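Methyltransferase 1 (PDB 2I2X) catalyses transfer of the methyl group of methanol to the cob(I)amide carried by its partner MtaC, as the zinc-containing MtaB subunit of the methanogenic methanol pathway. Local coordinates at residues K277-M282 and Q380-D385; G183-I188 and L391-A396; A221-A226 and A248-R253. All coordinates share one frame; numbering follows the deposited sequence.

Contact 1: residues K277-M282 and Q380-D385; sequences KAITGM and QSIVKD
I279 holds CG1 anti to its carbonyl carbon (chi1 -65°) and then runs on extended through chi2 (166°), which carries CD1 out toward I382 while CG2, anti to the backbone N, faces V383. The two segments belong to helices that meet at the outside of the TIM barrel: helix 273-280 comes just before barrel strand 285-287, and helix 372-383 belongs to the helical C-terminal part of the chain. The pairing illustrates helix packing through one branched side chain, for I279 supplies every touching atom on its side. Its CD1 ends 4.0 Å from I382 CD1, the two isoleucines crossing at about a right angle. I279 and V383 run alongside each other in opposing directions, with I279 CG2 3.9 Å from V383 CG1. No hydrogen bond joins them; between the two segments the contact is purely apolar. L255 and P252 of helix 240-259 cover I279 and I382 respectively and extend the apolar patch. Beyond T280 the first helix ends; G281 takes positive phi, and the chain turns with M282 N donating to T280 OG1 (3.1 Å, N-H...O angle 151°), an ST turn.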
loop_
_atom_site.group_PDB
_atom_site.type_symbol
_atom_site.label_atom_id
_atom_site.label_comp_id
_atom_site.label_asym_id
_atom_site.label_seq_id
_atom_site.Cartn_x
_atom_site.Cartn_y
_atom_site.Cartn_z
ATOM N N LYS A 277 6.021 9.617 25.716
ATOM C CA LYS A 277 5.269 8.603 26.436
ATOM C C LYS A 277 5.985 8.228 27.704
ATOM O O LYS A 277 5.350 8.158 28.757
ATOM C CB LYS A 277 5.034 7.349 25.585
ATOM C CG LYS A 277 4.171 6.313 26.304
ATOM C CD LYS A 277 3.638 5.256 25.383
ATOM C CE LYS A 277 2.698 4.259 26.094
ATOM N NZ LYS A 277 2.186 3.288 25.095
ATOM N N ALA A 278 7.287 7.964 27.608
ATOM C CA ALA A 278 8.101 7.668 28.801
ATOM C C ALA A 278 7.997 8.757 29.887
ATOM O O ALA A 278 7.927 8.446 31.073
ATOM C CB ALA A 278 9.568 7.440 28.423
ATOM N N ILE A 279 7.974 10.028 29.493
ATOM C CA ILE A 279 7.818 11.081 30.453
ATOM C C ILE A 279 6.380 11.160 30.975
ATOM O O ILE A 279 6.155 11.146 32.187
ATOM C CB ILE A 279 8.255 12.450 29.857
ATOM C CG1 ILE A 279 9.750 12.447 29.537
ATOM C CG2 ILE A 279 7.942 13.576 30.800
ATOM C CD1 ILE A 279 10.170 13.600 28.672
ATOM N N THR A 280 5.416 11.235 30.059
ATOM C CA THR A 280 4.039 11.590 30.418
ATOM C C THR A 280 3.130 10.429 30.827
ATOM O O THR A 280 2.124 10.649 31.531
ATOM C CB THR A 280 3.316 12.301 29.254
ATOM O OG1 THR A 280 3.223 11.408 28.145
ATOM C CG2 THR A 280 4.054 13.563 28.807
ATOM N N GLY A 281 3.430 9.217 30.357
ATOM C CA GLY A 281 2.533 8.079 30.595
ATOM C C GLY A 281 1.256 8.198 29.792
ATOM O O GLY A 281 0.263 7.522 30.081
ATOM N N MET A 282 1.290 9.063 28.777
ATOM C CA MET A 282 0.152 9.316 27.906
ATOM C C MET A 282 0.278 8.508 26.612
ATOM O O MET A 282 1.417 8.172 26.198
ATOM C CB MET A 282 0.055 10.799 27.580
ATOM C CG MET A 282 -0.558 11.589 28.710
ATOM S SD MET A 282 -0.292 13.354 28.526
ATOM C CE MET A 282 -1.111 13.978 29.975
ATOM N N GLN A 380 14.875 10.804 30.851
ATOM C CA GLN A 380 15.427 11.139 32.179
ATOM C C GLN A 380 16.277 12.422 32.133
ATOM O O GLN A 380 16.327 13.197 33.108
ATOM C CB GLN A 380 16.285 10.001 32.757
ATOM C CG GLN A 380 15.517 8.812 33.285
ATOM C CD GLN A 380 16.406 7.591 33.538
ATOM O OE1 GLN A 380 17.218 7.199 32.688
ATOM N NE2 GLN A 380 16.239 6.972 34.700
ATOM N N SER A 381 16.925 12.642 30.994
ATOM C CA SER A 381 17.840 13.747 30.861
ATOM C C SER A 381 17.032 15.027 30.710
ATOM O O SER A 381 17.500 16.121 31.069
ATOM C CB SER A 381 18.787 13.534 29.675
ATOM O OG SER A 381 18.150 13.841 28.455
ATOM N N ILE A 382 15.813 14.893 30.208
ATOM C CA ILE A 382 14.918 16.037 30.103
ATOM C C ILE A 382 14.352 16.465 31.459
ATOM O O ILE A 382 14.381 17.649 31.794
ATOM C CB ILE A 382 13.766 15.747 29.104
ATOM C CG1 ILE A 382 14.363 15.550 27.685
ATOM C CG2 ILE A 382 12.646 16.843 29.180
ATOM C CD1 ILE A 382 13.438 14.889 26.713
ATOM N N VAL A 383 13.825 15.516 32.235
ATOM C CA VAL A 383 13.060 15.885 33.415
ATOM C C VAL A 383 13.984 16.421 34.506
ATOM O O VAL A 383 13.565 17.236 35.336
ATOM C CB VAL A 383 12.154 14.723 33.943
ATOM C CG1 VAL A 383 11.157 14.303 32.882
ATOM C CG2 VAL A 383 12.986 13.531 34.414
ATOM N N LYS A 384 15.250 15.999 34.477
ATOM C CA LYS A 384 16.219 16.468 35.476
ATOM C C LYS A 384 16.422 17.997 35.451
ATOM O O LYS A 384 16.955 18.540 36.405
ATOM C CB LYS A 384 17.548 15.669 35.447
ATOM C CG LYS A 384 18.468 15.958 34.264
ATOM C CD LYS A 384 19.757 15.154 34.308
ATOM C CE LYS A 384 20.789 15.848 33.442
ATOM N NZ LYS A 384 21.540 14.973 32.494
ATOM N N ASP A 385 15.964 18.671 34.386
ATOM C CA ASP A 385 15.928 20.149 34.290
ATOM C C ASP A 385 14.601 20.631 33.681
ATOM O O ASP A 385 14.535 21.640 32.982
ATOM C CB ASP A 385 17.154 20.705 33.528
ATOM C CG ASP A 385 18.455 20.642 34.363
ATOM O OD1 ASP A 385 19.391 19.917 33.966
ATOM O OD2 ASP A 385 18.559 21.306 35.429
#

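Contact 2: residues G183-I188 and L391-A396; sequences GLLYSI and LRAKNA
Neither L185 nor its partners A393 and K394 bring a flat side chain to the contact; the flat group that takes part is the peptide linking those two partners, and L185 CD2 sits over one face of it, 3.9 Å from K394 N. The contact is therefore a useful example of helix packing in which a branched side chain packs on a small residue and on the alkyl part of a long one. The two methyls divide the work. L185 CD2 rests against A393 CB at 3.7 Å, and L185 CD1 turns to the alkyl part of K394, 4.0 Å from K394 CB and little farther from its CD. K394 starts with CG opposite its backbone N (chi1 -175°), and the bends at chi3 and chi4 turn NZ off to a salt bridge with D434. The charge is thus paired outside the contact while the carbon chain beneath it packs as a hydrophobic surface. Putting an alanine in place of L185 would probably open a gap over A393 CB and leave the alkyl chain of K394 without its apolar cover. Within the first helix, G183 O accepts from both S187 N and S187 OG, the hydroxyl 2.7 Å from G183 O and tilted out of the carbonyl plane. Helix 181-210 crosses over between the adjacent parallel strands 160-163 and 213-216 of the barrel, a beta-alpha-beta unit, whereas helix 389-409 is part of the C-terminal helical region. Around them F439 of helix 436-450 covers L185, P252 of helix 240-259 touches A393, and F172 of helix 169-176 packs on L184 and S187.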
loop_
_atom_site.group_PDB
_atom_site.type_symbol
_atom_site.label_atom_id
_atom_site.label_comp_id
_atom_site.label_asym_id
_atom_site.label_seq_id
_atom_site.Cartn_x
_atom_site.Cartn_y
_atom_site.Cartn_z
ATOM N N GLY A 183 21.747 26.221 16.132
ATOM C CA GLY A 183 20.537 26.695 15.470
ATOM C C GLY A 183 19.411 25.674 15.605
ATOM O O GLY A 183 18.257 26.029 15.894
ATOM N N LEU A 184 19.751 24.400 15.431
ATOM C CA LEU A 184 18.805 23.329 15.716
ATOM C C LEU A 184 18.238 23.434 17.131
ATOM O O LEU A 184 17.014 23.418 17.298
ATOM C CB LEU A 184 19.449 21.958 15.481
ATOM C CG LEU A 184 19.376 21.202 14.140
ATOM C CD1 LEU A 184 18.931 22.011 12.923
ATOM C CD2 LEU A 184 20.720 20.507 13.878
ATOM N N LEU A 185 19.127 23.539 18.131
ATOM C CA LEU A 185 18.732 23.730 19.546
ATOM C C LEU A 185 17.803 24.922 19.762
ATOM O O LEU A 185 16.811 24.846 20.508
ATOM C CB LEU A 185 19.956 23.903 20.427
ATOM C CG LEU A 185 19.978 23.291 21.843
ATOM C CD1 LEU A 185 21.036 23.915 22.685
ATOM C CD2 LEU A 185 18.640 23.362 22.568
ATOM N N TYR A 186 18.099 26.019 19.075
ATOM C CA TYR A 186 17.340 27.222 19.275
ATOM C C TYR A 186 15.978 27.117 18.602
ATOM O O TYR A 186 14.945 27.353 19.250
ATOM C CB TYR A 186 18.147 28.433 18.781
ATOM C CG TYR A 186 17.466 29.767 18.895
ATOM C CD1 TYR A 186 17.144 30.316 20.141
ATOM C CD2 TYR A 186 17.202 30.536 17.749
ATOM C CE1 TYR A 186 16.557 31.608 20.244
ATOM C CE2 TYR A 186 16.602 31.820 17.840
ATOM C CZ TYR A 186 16.296 32.332 19.086
ATOM O OH TYR A 186 15.703 33.557 19.161
ATOM N N SER A 187 15.975 26.780 17.311
ATOM C CA SER A 187 14.725 26.644 16.543
ATOM C C SER A 187 13.747 25.668 17.139
ATOM O O SER A 187 12.581 25.996 17.347
ATOM C CB SER A 187 14.983 26.260 15.074
ATOM O OG SER A 187 15.869 25.177 14.988
ATOM N N ILE A 188 14.232 24.482 17.457
ATOM C CA ILE A 188 13.340 23.428 17.927
ATOM C C ILE A 188 13.101 23.548 19.432
ATOM O O ILE A 188 11.964 23.667 19.906
ATOM C CB ILE A 188 13.911 21.989 17.589
ATOM C CG1 ILE A 188 14.261 21.864 16.095
ATOM C CG2 ILE A 188 12.971 20.923 18.067
ATOM C CD1 ILE A 188 15.054 20.610 15.755
ATOM N N LEU A 391 17.677 24.334 28.702
ATOM C CA LEU A 391 18.573 23.401 29.325
ATOM C C LEU A 391 18.090 21.958 29.203
ATOM O O LEU A 391 18.909 21.062 29.007
ATOM C CB LEU A 391 18.824 23.800 30.786
ATOM C CG LEU A 391 19.909 23.029 31.560
ATOM C CD1 LEU A 391 21.235 22.959 30.806
ATOM C CD2 LEU A 391 20.090 23.595 32.974
ATOM N N ARG A 392 16.788 21.719 29.348
ATOM C CA ARG A 392 16.261 20.351 29.160
ATOM C C ARG A 392 16.495 19.838 27.740
ATOM O O ARG A 392 16.848 18.678 27.542
ATOM C CB ARG A 392 14.787 20.214 29.587
ATOM C CG ARG A 392 13.747 20.784 28.652
ATOM C CD ARG A 392 12.393 20.933 29.402
ATOM N NE ARG A 392 11.291 21.181 28.477
ATOM C CZ ARG A 392 9.999 21.028 28.761
ATOM N NH1 ARG A 392 9.592 20.661 29.968
ATOM N NH2 ARG A 392 9.104 21.240 27.817
ATOM N N ALA A 393 16.328 20.723 26.764
ATOM C CA ALA A 393 16.576 20.404 25.372
ATOM C C ALA A 393 18.055 20.135 25.101
ATOM O O ALA A 393 18.420 19.176 24.368
ATOM C CB ALA A 393 16.044 21.509 24.464
ATOM N N LYS A 394 18.919 20.970 25.673
ATOM C CA LYS A 394 20.354 20.730 25.527
ATOM C C LYS A 394 20.730 19.376 26.148
ATOM O O LYS A 394 21.526 18.643 25.555
ATOM C CB LYS A 394 21.163 21.869 26.123
ATOM C CG LYS A 394 22.672 21.778 25.932
ATOM C CD LYS A 394 23.324 23.178 26.045
ATOM C CE LYS A 394 23.482 23.686 27.524
ATOM N NZ LYS A 394 24.316 22.777 28.402
ATOM N N ASN A 395 20.151 19.039 27.312
ATOM C CA ASN A 395 20.453 17.771 27.975
ATOM C C ASN A 395 20.128 16.598 27.022
ATOM O O ASN A 395 20.914 15.659 26.879
ATOM C CB ASN A 395 19.663 17.616 29.288
ATOM C CG ASN A 395 20.109 18.617 30.403
ATOM O OD1 ASN A 395 21.142 19.286 30.299
ATOM N ND2 ASN A 395 19.315 18.696 31.464
ATOM N N ALA A 396 18.994 16.694 26.339
ATOM C CA ALA A 396 18.510 15.626 25.496
ATOM C C ALA A 396 19.469 15.444 24.338
ATOM O O ALA A 396 19.866 14.318 24.017
ATOM C CB ALA A 396 17.076 15.921 25.001
#

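Contact 3: residues A221-A226 and A248-R253; sequences AQANTA and AISAPR
A223 and S250 bring their backbones to 6.3 Å between CA atoms, in two helices that are both irregular here: a wider pi-type turn spans A221 to N224, and the other helix is kinked at P252, whose N makes no bond to the preceding turn. The setting is the TIM barrel near its zinc and corrinoid sites, where helix 220-230 follows strand 213-216 and helix 240-259 packs against it. Small residues make the close approach possible. A223 CB lies 3.8 Å from S250 CB and 3.9 Å from S250 OG, methyl against hydroxymethyl, with no hydrogen bond between the segments. The hydroxyl of S250 sits between its own backbone N and carbonyl carbon (chi1 69°), which points it back along its helix to the carbonyl of R247, one turn earlier. At the second meeting point the polar ends of Q222 and R253 approach only loosely, the amide oxygen coming obliquely to the guanidinium. R253 is paired instead with acids outside the two segments: its NE forms a salt bridge with D219 and its NH2 one with D217, in the link between strand 213-216 and helix 220-230. D219 also accepts from A223 N, and so ties the start of one helix to the arginine of the other. The side chain of R253 comes within about 7 Å of those of the zinc ligands E164 and C220. On the first segment, A221 and T225 belong to the pocket of 5-hydroxybenzimidazolylcob(III)amide. The nearest approach of the polar pair is Q222 OE1 to R253 NE, 4.4 Å.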
loop_
_atom_site.group_PDB
_atom_site.type_symbol
_atom_site.label_atom_id
_atom_site.label_comp_id
_atom_site.label_asym_id
_atom_site.label_seq_id
_atom_site.Cartn_x
_atom_site.Cartn_y
_atom_site.Cartn_z
ATOM N N ALA A 221 7.489 19.549 11.208
ATOM C CA ALA A 221 8.028 20.671 10.456
ATOM C C ALA A 221 9.533 20.837 10.650
ATOM O O ALA A 221 10.168 21.549 9.877
ATOM C CB ALA A 221 7.270 21.956 10.791
ATOM N N GLN A 222 10.104 20.164 11.643
ATOM C CA GLN A 222 11.541 20.292 11.940
ATOM C C GLN A 222 12.190 18.920 11.977
ATOM O O GLN A 222 12.839 18.552 11.018
ATOM C CB GLN A 222 11.808 21.077 13.258
ATOM C CG GLN A 222 11.292 22.549 13.265
ATOM C CD GLN A 222 11.179 23.136 14.682
ATOM O OE1 GLN A 222 10.756 22.459 15.616
ATOM N NE2 GLN A 222 11.561 24.394 14.832
ATOM N N ALA A 223 12.017 18.160 13.057
ATOM C CA ALA A 223 12.554 16.801 13.089
ATOM C C ALA A 223 12.247 15.883 11.831
ATOM O O ALA A 223 13.193 15.259 11.308
ATOM C CB ALA A 223 12.214 16.100 14.404
ATOM N N ASN A 224 11.003 15.829 11.321
ATOM C CA ASN A 224 10.786 14.975 10.140
ATOM C C ASN A 224 11.488 15.514 8.895
ATOM O O ASN A 224 12.015 14.723 8.100
ATOM C CB ASN A 224 9.309 14.546 9.870
ATOM C CG ASN A 224 8.721 13.627 10.995
ATOM O OD1 ASN A 224 9.469 12.915 11.734
ATOM N ND2 ASN A 224 7.369 13.658 11.139
ATOM N N THR A 225 11.524 16.847 8.741
ATOM C CA THR A 225 12.271 17.464 7.649
ATOM C C THR A 225 13.740 17.026 7.711
ATOM O O THR A 225 14.330 16.626 6.694
ATOM C CB THR A 225 12.158 19.019 7.584
ATOM O OG1 THR A 225 10.787 19.435 7.423
ATOM C CG2 THR A 225 12.977 19.565 6.374
ATOM N N ALA A 226 14.315 17.048 8.902
ATOM C CA ALA A 226 15.688 16.589 9.026
ATOM C C ALA A 226 15.811 15.119 8.591
ATOM O O ALA A 226 16.757 14.749 7.899
ATOM C CB ALA A 226 16.195 16.799 10.433
ATOM N N ALA A 248 16.140 14.138 19.096
ATOM C CA ALA A 248 16.261 14.221 20.533
ATOM C C ALA A 248 15.741 15.562 21.074
ATOM O O ALA A 248 15.001 15.593 22.045
ATOM C CB ALA A 248 17.710 13.985 20.941
ATOM N N ILE A 249 16.103 16.660 20.415
ATOM C CA ILE A 249 15.649 18.021 20.790
ATOM C C ILE A 249 14.139 18.209 20.614
ATOM O O ILE A 249 13.518 19.048 21.311
ATOM C CB ILE A 249 16.428 19.100 19.954
ATOM C CG1 ILE A 249 17.940 18.808 20.042
ATOM C CG2 ILE A 249 16.053 20.521 20.374
ATOM C CD1 ILE A 249 18.905 19.896 19.487
ATOM N N SER A 250 13.543 17.436 19.689
ATOM C CA SER A 250 12.121 17.615 19.364
ATOM C C SER A 250 11.304 17.091 20.507
ATOM O O SER A 250 10.189 17.560 20.751
ATOM C CB SER A 250 11.730 16.893 18.076
ATOM O OG SER A 250 11.761 15.475 18.246
ATOM N N ALA A 251 11.869 16.119 21.222
ATOM C CA ALA A 251 11.164 15.499 22.352
ATOM C C ALA A 251 10.650 16.523 23.400
ATOM O O ALA A 251 9.450 16.555 23.671
ATOM C CB ALA A 251 12.018 14.406 22.996
ATOM N N PRO A 252 11.543 17.351 23.997
ATOM C CA PRO A 252 10.998 18.387 24.932
ATOM C C PRO A 252 10.183 19.494 24.263
ATOM O O PRO A 252 9.299 20.068 24.895
ATOM C CB PRO A 252 12.240 18.960 25.630
ATOM C CG PRO A 252 13.387 18.612 24.723
ATOM C CD PRO A 252 13.017 17.369 23.924
ATOM N N ARG A 253 10.454 19.798 22.998
ATOM C CA ARG A 253 9.551 20.685 22.275
ATOM C C ARG A 253 8.120 20.108 22.238
ATOM O O ARG A 253 7.163 20.792 22.625
ATOM C CB ARG A 253 10.058 20.985 20.863
ATOM C CG ARG A 253 9.030 21.748 19.950
ATOM C CD ARG A 253 8.081 20.765 19.215
ATOM N NE ARG A 253 7.295 21.387 18.151
ATOM C CZ ARG A 253 6.191 20.858 17.616
ATOM N NH1 ARG A 253 5.719 19.711 18.074
ATOM N NH2 ARG A 253 5.538 21.506 16.643
#

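Followed from the N terminus, the chain first enters contact 2 at 183-188, on the crossover helix before strand 213-216. Contact 3 then opens at 221-226 and closes a short loop at 248-253. Contact 1 opens at 277-282, in series with contact 3, and closes at 380-385. Only then does 391-396 complete contact 2, so the long loop it closes encloses both others and none cross. The three are neighbours in space too: N395 ND2 probably bonds to D385 OD1 and S381 O, I382 packs on P252, and Q222 NE2 bonds weakly to S187 O. Contacts 1 and 2 tie barrel helices to the C-terminal helices, while contact 3 joins two helices of the barrel, with helix 240-259 in the middle.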